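Local structure of SCARECROW-LIKE protein 7 (5HYZ) at residues H112-G117 and S193-E198; R143-P148 and V181-P186; V203-M208 and K230-A235. The protein probably acts as a homodimeric plant transcription factor of the GRAS family that binds DNA through its GRAS domain and contributes to abiotic stress resistance. One frame throughout, in Å; residues are numbered along the deposited sequence.

Contact 1: H112-G117 and S193-E198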
# COMPACT_ATOMS: atom_id res chain seq x y z
N HIS A 112 20.03 3.62 17.58
CA HIS A 112 19.33 4.84 17.98
C HIS A 112 19.00 5.62 16.73
O HIS A 112 19.91 6.06 16.01
CB HIS A 112 20.24 5.66 18.91
CG HIS A 112 19.60 6.89 19.45
ND1 HIS A 112 20.29 7.74 20.28
CD2 HIS A 112 18.38 7.43 19.28
CE1 HIS A 112 19.50 8.75 20.63
NE2 HIS A 112 18.33 8.59 20.03
N ILE A 113 17.72 5.80 16.44
CA ILE A 113 17.27 6.58 15.26
C ILE A 113 16.97 8.04 15.67
O ILE A 113 16.24 8.25 16.63
CB ILE A 113 15.95 5.99 14.69
CG1 ILE A 113 16.12 4.50 14.32
CG2 ILE A 113 15.41 6.83 13.50
CD1 ILE A 113 17.22 4.26 13.30
N VAL A 114 17.53 9.01 14.97
CA VAL A 114 17.16 10.41 15.19
C VAL A 114 16.39 10.88 14.01
O VAL A 114 16.92 10.96 12.91
CB VAL A 114 18.43 11.28 15.45
CG1 VAL A 114 17.97 12.79 15.72
CG2 VAL A 114 19.15 10.72 16.65
N ASP A 115 15.12 11.18 14.20
CA ASP A 115 14.27 11.61 13.09
C ASP A 115 14.02 13.12 13.15
O ASP A 115 13.24 13.60 14.02
CB ASP A 115 12.91 10.85 13.11
CG ASP A 115 12.13 11.02 11.81
OD1 ASP A 115 12.66 11.58 10.82
OD2 ASP A 115 10.97 10.55 11.71
N PHE A 116 14.68 13.88 12.25
CA PHE A 116 14.42 15.30 12.14
C PHE A 116 13.24 15.50 11.22
O PHE A 116 13.34 15.38 9.98
CB PHE A 116 15.64 16.06 11.60
CG PHE A 116 16.71 16.25 12.62
CD1 PHE A 116 16.67 17.32 13.54
CD2 PHE A 116 17.80 15.38 12.63
CE1 PHE A 116 17.71 17.46 14.45
CE2 PHE A 116 18.84 15.49 13.50
CZ PHE A 116 18.79 16.56 14.45
N GLY A 117 12.08 15.69 11.83
CA GLY A 117 10.87 15.98 11.11
C GLY A 117 9.95 14.78 11.06
O GLY A 117 9.41 14.45 10.02
N SER A 193 24.17 17.18 23.32
CA SER A 193 23.83 16.49 24.53
C SER A 193 22.32 16.21 24.64
O SER A 193 21.90 15.33 25.39
CB SER A 193 24.30 17.29 25.78
OG SER A 193 23.64 18.51 25.76
N ASP A 194 21.51 16.99 23.93
CA ASP A 194 20.04 16.81 23.96
C ASP A 194 19.59 15.50 23.38
O ASP A 194 18.51 15.02 23.71
CB ASP A 194 19.32 17.93 23.23
CG ASP A 194 19.55 19.28 23.88
OD1 ASP A 194 19.61 19.32 25.13
OD2 ASP A 194 19.72 20.28 23.15
N PHE A 195 20.44 14.89 22.55
CA PHE A 195 20.01 13.63 21.92
C PHE A 195 20.33 12.40 22.76
O PHE A 195 19.88 11.30 22.42
CB PHE A 195 20.67 13.56 20.52
CG PHE A 195 20.17 14.65 19.63
CD1 PHE A 195 20.69 15.96 19.69
CD2 PHE A 195 19.08 14.42 18.80
CE1 PHE A 195 20.16 16.97 18.86
CE2 PHE A 195 18.55 15.39 18.01
CZ PHE A 195 19.06 16.68 18.03
N LEU A 196 21.11 12.58 23.85
CA LEU A 196 21.36 11.50 24.81
C LEU A 196 21.91 10.23 24.11
O LEU A 196 21.48 9.10 24.37
CB LEU A 196 20.09 11.18 25.61
CG LEU A 196 19.58 12.40 26.37
CD1 LEU A 196 18.16 12.09 26.90
CD2 LEU A 196 20.50 12.62 27.58
N VAL A 197 22.87 10.43 23.21
CA VAL A 197 23.49 9.31 22.49
C VAL A 197 24.43 8.59 23.42
O VAL A 197 24.96 9.17 24.37
CB VAL A 197 24.23 9.78 21.21
CG1 VAL A 197 23.23 10.40 20.21
CG2 VAL A 197 25.40 10.71 21.56
N GLU A 198 24.55 7.29 23.23
CA GLU A 198 25.39 6.43 24.09
C GLU A 198 26.45 5.75 23.26
O GLU A 198 26.25 5.45 22.06
CB GLU A 198 24.54 5.39 24.80
CG GLU A 198 23.50 6.07 25.64
CD GLU A 198 22.73 5.16 26.53
OE1 GLU A 198 22.42 4.00 26.13
OE2 GLU A 198 22.44 5.61 27.66
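Phe195 packs its ring against Val114 and Phe116, and its carbonyl oxygen meets the ring of His112. All three strand residues lie on 110-118, a central parallel strand of the Rossmann-like sheet of the GRAS domain. His112 and Val114 also belong to the predicted VHIID motif. The partner, 193-198, lies in the connection between strands 177-182 and 202-208. No hydrogen bond joins the two segments directly.

At the edge of the imidazole, in plane, His112 CE1 stands 3.1 Å from Phe195 O. His112 CG is anti to the backbone N (chi1 -176°), which carries the ring out toward the loop. Val197 CG1 comes within 4.0 Å of His112 ND1.

The apolar part is compact. Val114 CG1 reaches Phe195 CE2 at 3.5 Å, and the two side chains cross at about a right angle. Phe116 meets the same ring through its far end, with CZ 3.6 Å from Phe195 CZ. The two rings meet obliquely, planes at 50° and centroids 5.7 Å apart.

Further residues position these groups. Val114 CG2 lies over one face of the imidazole, 4.0 Å above its plane and toward the rim. Leu183 and Leu190 also touch Phe195. Phe207 meets the Phe116 ring in a nearly parallel orientation. Both nitrogens of His112 have partners beyond the two segments: NE2 hydrogen-bonds to Thr145 OG1 and ND1 to Glu201 OE2. These two bonds fix the rotation of the buried ring. The Glu201 carboxylate would probably favour a proton on ND1, although its OE2 also forms a salt bridge with Arg143 NH2, which shares the charge. The same OE2 accepts Glu198 N, so Glu201 links the histidine to the backbone of 193-198. Arg143 NH2 also donates a hydrogen bond to Leu196 O.

Contact 2: R143-P148 and V181-P186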
# COMPACT_ATOMS: atom_id res chain seq x y z
N ARG A 143 16.10 2.73 20.10
CA ARG A 143 15.59 3.99 20.61
C ARG A 143 15.31 4.94 19.46
O ARG A 143 16.03 4.91 18.46
CB ARG A 143 16.64 4.63 21.54
CG ARG A 143 16.83 3.82 22.79
CD ARG A 143 17.43 4.75 23.87
NE ARG A 143 18.77 5.18 23.54
CZ ARG A 143 19.31 6.38 23.80
NH1 ARG A 143 18.62 7.36 24.37
NH2 ARG A 143 20.56 6.60 23.47
N ILE A 144 14.25 5.71 19.55
CA ILE A 144 13.96 6.74 18.56
C ILE A 144 13.81 8.10 19.25
O ILE A 144 13.13 8.22 20.28
CB ILE A 144 12.66 6.40 17.78
CG1 ILE A 144 12.85 5.02 17.12
CG2 ILE A 144 12.39 7.48 16.71
CD1 ILE A 144 11.79 4.72 16.08
N THR A 145 14.52 9.09 18.73
CA THR A 145 14.36 10.47 19.20
C THR A 145 13.72 11.27 18.08
O THR A 145 14.28 11.34 16.99
CB THR A 145 15.74 11.08 19.59
OG1 THR A 145 16.30 10.31 20.67
CG2 THR A 145 15.51 12.55 20.02
N GLY A 146 12.54 11.83 18.31
CA GLY A 146 11.85 12.47 17.21
C GLY A 146 11.67 13.97 17.37
O GLY A 146 11.18 14.43 18.40
N VAL A 147 12.05 14.72 16.34
CA VAL A 147 11.79 16.16 16.23
C VAL A 147 10.58 16.30 15.33
O VAL A 147 10.59 15.83 14.15
CB VAL A 147 12.99 16.90 15.64
CG1 VAL A 147 12.65 18.35 15.40
CG2 VAL A 147 14.25 16.73 16.52
N PRO A 148 9.51 16.97 15.81
CA PRO A 148 8.27 16.95 15.03
C PRO A 148 8.40 17.76 13.75
O PRO A 148 8.98 18.84 13.70
CB PRO A 148 7.23 17.64 15.96
CG PRO A 148 8.05 18.42 16.97
CD PRO A 148 9.35 17.59 17.13
N VAL A 181 11.25 9.15 22.35
CA VAL A 181 11.06 10.43 23.03
C VAL A 181 11.03 11.56 22.01
O VAL A 181 11.67 11.43 20.95
CB VAL A 181 12.22 10.62 24.09
CG1 VAL A 181 13.55 10.89 23.42
CG2 VAL A 181 11.95 11.78 24.92
N PRO A 182 10.30 12.64 22.28
CA PRO A 182 10.30 13.83 21.41
C PRO A 182 11.27 14.90 21.85
O PRO A 182 11.66 14.91 23.02
CB PRO A 182 8.90 14.36 21.58
CG PRO A 182 8.65 14.14 23.08
CD PRO A 182 9.27 12.77 23.36
N LEU A 183 11.64 15.79 20.94
CA LEU A 183 12.35 17.03 21.29
C LEU A 183 11.50 18.16 20.76
O LEU A 183 11.34 18.30 19.54
CB LEU A 183 13.80 17.06 20.69
CG LEU A 183 14.75 15.99 21.23
CD1 LEU A 183 16.06 16.11 20.49
CD2 LEU A 183 15.03 16.22 22.77
N LEU A 184 10.92 18.96 21.66
CA LEU A 184 9.97 20.02 21.28
C LEU A 184 10.58 21.39 21.12
O LEU A 184 9.90 22.27 20.58
CB LEU A 184 8.85 20.12 22.33
CG LEU A 184 8.16 18.78 22.62
CD1 LEU A 184 7.15 18.96 23.81
CD2 LEU A 184 7.43 18.31 21.40
N ARG A 185 11.79 21.61 21.63
CA ARG A 185 12.41 22.92 21.47
C ARG A 185 12.81 23.11 20.03
O ARG A 185 13.02 22.12 19.33
CB ARG A 185 13.61 23.11 22.38
CG ARG A 185 13.15 23.23 23.87
CD ARG A 185 14.11 22.46 24.77
NE ARG A 185 15.36 23.04 24.66
CZ ARG A 185 16.53 22.41 24.66
NH1 ARG A 185 16.73 21.08 24.79
NH2 ARG A 185 17.54 23.20 24.55
N PRO A 186 12.89 24.38 19.58
CA PRO A 186 13.36 24.64 18.20
C PRO A 186 14.70 24.02 17.91
O PRO A 186 15.63 24.06 18.70
CB PRO A 186 13.52 26.18 18.14
CG PRO A 186 12.69 26.74 19.31
CD PRO A 186 12.63 25.62 20.36
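The beta-alpha-beta unit formed by strand 141-148, helix 157-174 and strand 177-182 brings these two segments together as neighbouring parallel strands. It is part of the Rossmann-like sheet of the GRAS domain. Thr145 pairs with Val181 and Gly146 with Pro182. The touching parts run 23° apart.

Three backbone hydrogen bonds join the edges. Val181 N donates to Ile144 O at 2.9 Å, and Gly146 N donates to Val181 O at 2.8 Å. Leu183 N then donates to Gly146 O at 2.9 Å. Gly146 O also receives a CA-H...O contact from Pro182 CA, so that carbonyl meets both Pro182 and Leu183. A second CA-H...O contact runs from Thr145 CA to Val181 O.

On one face of the sheet, Thr145 and Val181 lie side by side and point the same way. Val181 CG1 is 3.9 Å from Thr145 OG1. The branches of Thr145 have different tasks. OG1 is anti to the carbonyl carbon (chi1 -62°), with His112 of strand 110-118 as its hydrogen-bond partner. The methyl CG2 meets Leu183, with CD1 at 3.6 Å. On the other face, Pro182 packs on Leu160 of helix 157-174, the helix that connects the two strands. Pro148 and Leu184 touch the same leucine.

Past Pro182 the second segment leaves the strand, yet it keeps touching the first. Val147 CG2 approaches Leu183 CB at 4.2 Å, a loose apolar contact. Pro148 CG and Leu184 CD2 are farther apart still, at 4.5 Å. At the end of strand 141-148, Pro148 CD lies 3.2 Å from Leu183 O.

Contact 3: V203-M208 and K230-A235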
# COMPACT_ATOMS: atom_id res chain seq x y z
N VAL A 203 24.00 5.03 15.57
CA VAL A 203 23.05 6.08 15.33
C VAL A 203 22.76 6.20 13.83
O VAL A 203 23.69 6.14 13.02
CB VAL A 203 23.63 7.43 15.84
CG1 VAL A 203 22.68 8.53 15.44
CG2 VAL A 203 23.83 7.37 17.38
N ALA A 204 21.48 6.35 13.46
CA ALA A 204 21.11 6.76 12.12
C ALA A 204 20.30 8.03 12.22
O ALA A 204 19.39 8.13 13.05
CB ALA A 204 20.28 5.64 11.40
N VAL A 205 20.60 8.98 11.36
CA VAL A 205 19.87 10.24 11.34
C VAL A 205 19.06 10.32 10.08
O VAL A 205 19.59 10.04 9.01
CB VAL A 205 20.84 11.47 11.41
CG1 VAL A 205 20.04 12.75 11.47
CG2 VAL A 205 21.62 11.36 12.71
N ASN A 206 17.80 10.73 10.20
CA ASN A 206 16.88 10.71 9.08
C ASN A 206 16.33 12.14 8.81
O ASN A 206 15.81 12.81 9.71
CB ASN A 206 15.72 9.72 9.43
CG ASN A 206 14.75 9.53 8.30
OD1 ASN A 206 15.09 8.79 7.35
ND2 ASN A 206 13.49 10.00 8.47
N PHE A 207 16.50 12.64 7.59
CA PHE A 207 15.90 13.89 7.17
C PHE A 207 14.94 13.63 6.00
O PHE A 207 15.36 13.70 4.84
CB PHE A 207 16.95 14.84 6.66
CG PHE A 207 17.91 15.35 7.73
CD1 PHE A 207 17.51 16.37 8.59
CD2 PHE A 207 19.20 14.80 7.86
CE1 PHE A 207 18.40 16.87 9.54
CE2 PHE A 207 20.10 15.30 8.82
CZ PHE A 207 19.68 16.36 9.65
N MSE A 208 13.68 13.37 6.26
CA MSE A 208 12.77 13.07 5.12
C MSE A 208 11.86 14.28 4.90
O MSE A 208 11.01 14.65 5.77
CB MSE A 208 11.88 11.82 5.34
CG MSE A 208 12.68 10.61 5.70
SE MSE A 208 13.20 10.02 3.75
CE MSE A 208 11.25 10.90 3.24
N LYS A 230 26.29 15.29 12.27
CA LYS A 230 27.63 14.71 12.14
C LYS A 230 28.22 14.46 13.50
O LYS A 230 28.91 13.47 13.72
CB LYS A 230 28.53 15.67 11.30
CG LYS A 230 29.98 15.17 10.97
CD LYS A 230 29.99 14.08 9.85
CE LYS A 230 31.42 13.60 9.41
NZ LYS A 230 31.34 12.36 8.44
N SER A 231 27.91 15.33 14.45
CA SER A 231 28.49 15.18 15.80
C SER A 231 27.96 13.95 16.52
O SER A 231 28.52 13.50 17.53
CB SER A 231 28.22 16.42 16.63
OG SER A 231 26.87 16.50 17.11
N LEU A 232 26.86 13.36 16.01
CA LEU A 232 26.34 12.15 16.64
C LEU A 232 27.04 10.88 16.16
O LEU A 232 26.69 9.75 16.55
CB LEU A 232 24.82 12.07 16.36
CG LEU A 232 24.01 13.30 16.75
CD1 LEU A 232 22.50 13.03 16.52
CD2 LEU A 232 24.23 13.68 18.26
N SER A 233 28.03 11.08 15.33
CA SER A 233 28.82 10.05 14.65
C SER A 233 27.91 8.96 14.01
O SER A 233 28.08 7.78 14.29
CB SER A 233 29.80 9.36 15.58
OG SER A 233 30.74 10.30 16.05
N PRO A 234 26.96 9.39 13.19
CA PRO A 234 26.00 8.39 12.65
C PRO A 234 26.64 7.39 11.72
O PRO A 234 27.55 7.66 10.91
CB PRO A 234 24.96 9.29 11.93
CG PRO A 234 25.73 10.60 11.63
CD PRO A 234 26.65 10.77 12.77
N ALA A 235 26.11 6.17 11.78
CA ALA A 235 26.45 5.14 10.83
C ALA A 235 25.98 5.51 9.46
O ALA A 235 26.58 5.08 8.43
CB ALA A 235 25.80 3.80 11.27
O HOH W 1 26.84 5.38 15.15
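Val203 meets the turn at Leu232, Pro234 and Ala235 through both its backbone and its side chain. One direct hydrogen bond spans the contact. Ala235 N donates to Val203 O at 2.7 Å, with an N-H...O angle of 144°. Pro234 CB and Ala235 CB both lie near the same carbonyl oxygen.

A water makes the second polar link. It accepts from Val203 N at 2.9 Å and donates to Ser233 O at 2.8 Å. Both backbone polar groups of Val203 are thereby satisfied on the side of the turn.

The remaining contacts are apolar. Val203 CG1 lies 4.2 Å from Leu232 CB. Val205 CG2, anti to the carbonyl carbon, reaches Pro234 CB at 4.0 Å and Leu232 CD1 at 4.3 Å. Leu232 also touches Val114 and Val197.

Ser233 leaves the helical conformation with positive phi, and Pro234 follows it. The chain thus turns from helix 220-231 into strand 236-242. This completes the beta-alpha-beta unit that starts with strand 202-208, in the Rossmann-like sheet. Strand 202-208 itself runs parallel between strands 110-118 and 236-242.

All three contacts reach the Rossmann-like sheet of the GRAS domain. Its parallel strands lie in the order 177-182, 141-148, 110-118, 202-208 and 236-242. Contact 1 is in the middle, with its centre about 8 Å from those of contacts 2 and 3. The latter two have centres about 14 Å apart and do not touch. Along the chain, contact 2 falls between the two segments of contact 1, and contact 3 follows both. Contacts 2 and 3 each belong to a beta-alpha-beta unit, while contact 1 packs the loop connecting those units against the central strand. Strands from the predicted VHIID, LRII and PFYRE regions thus lie in one sheet.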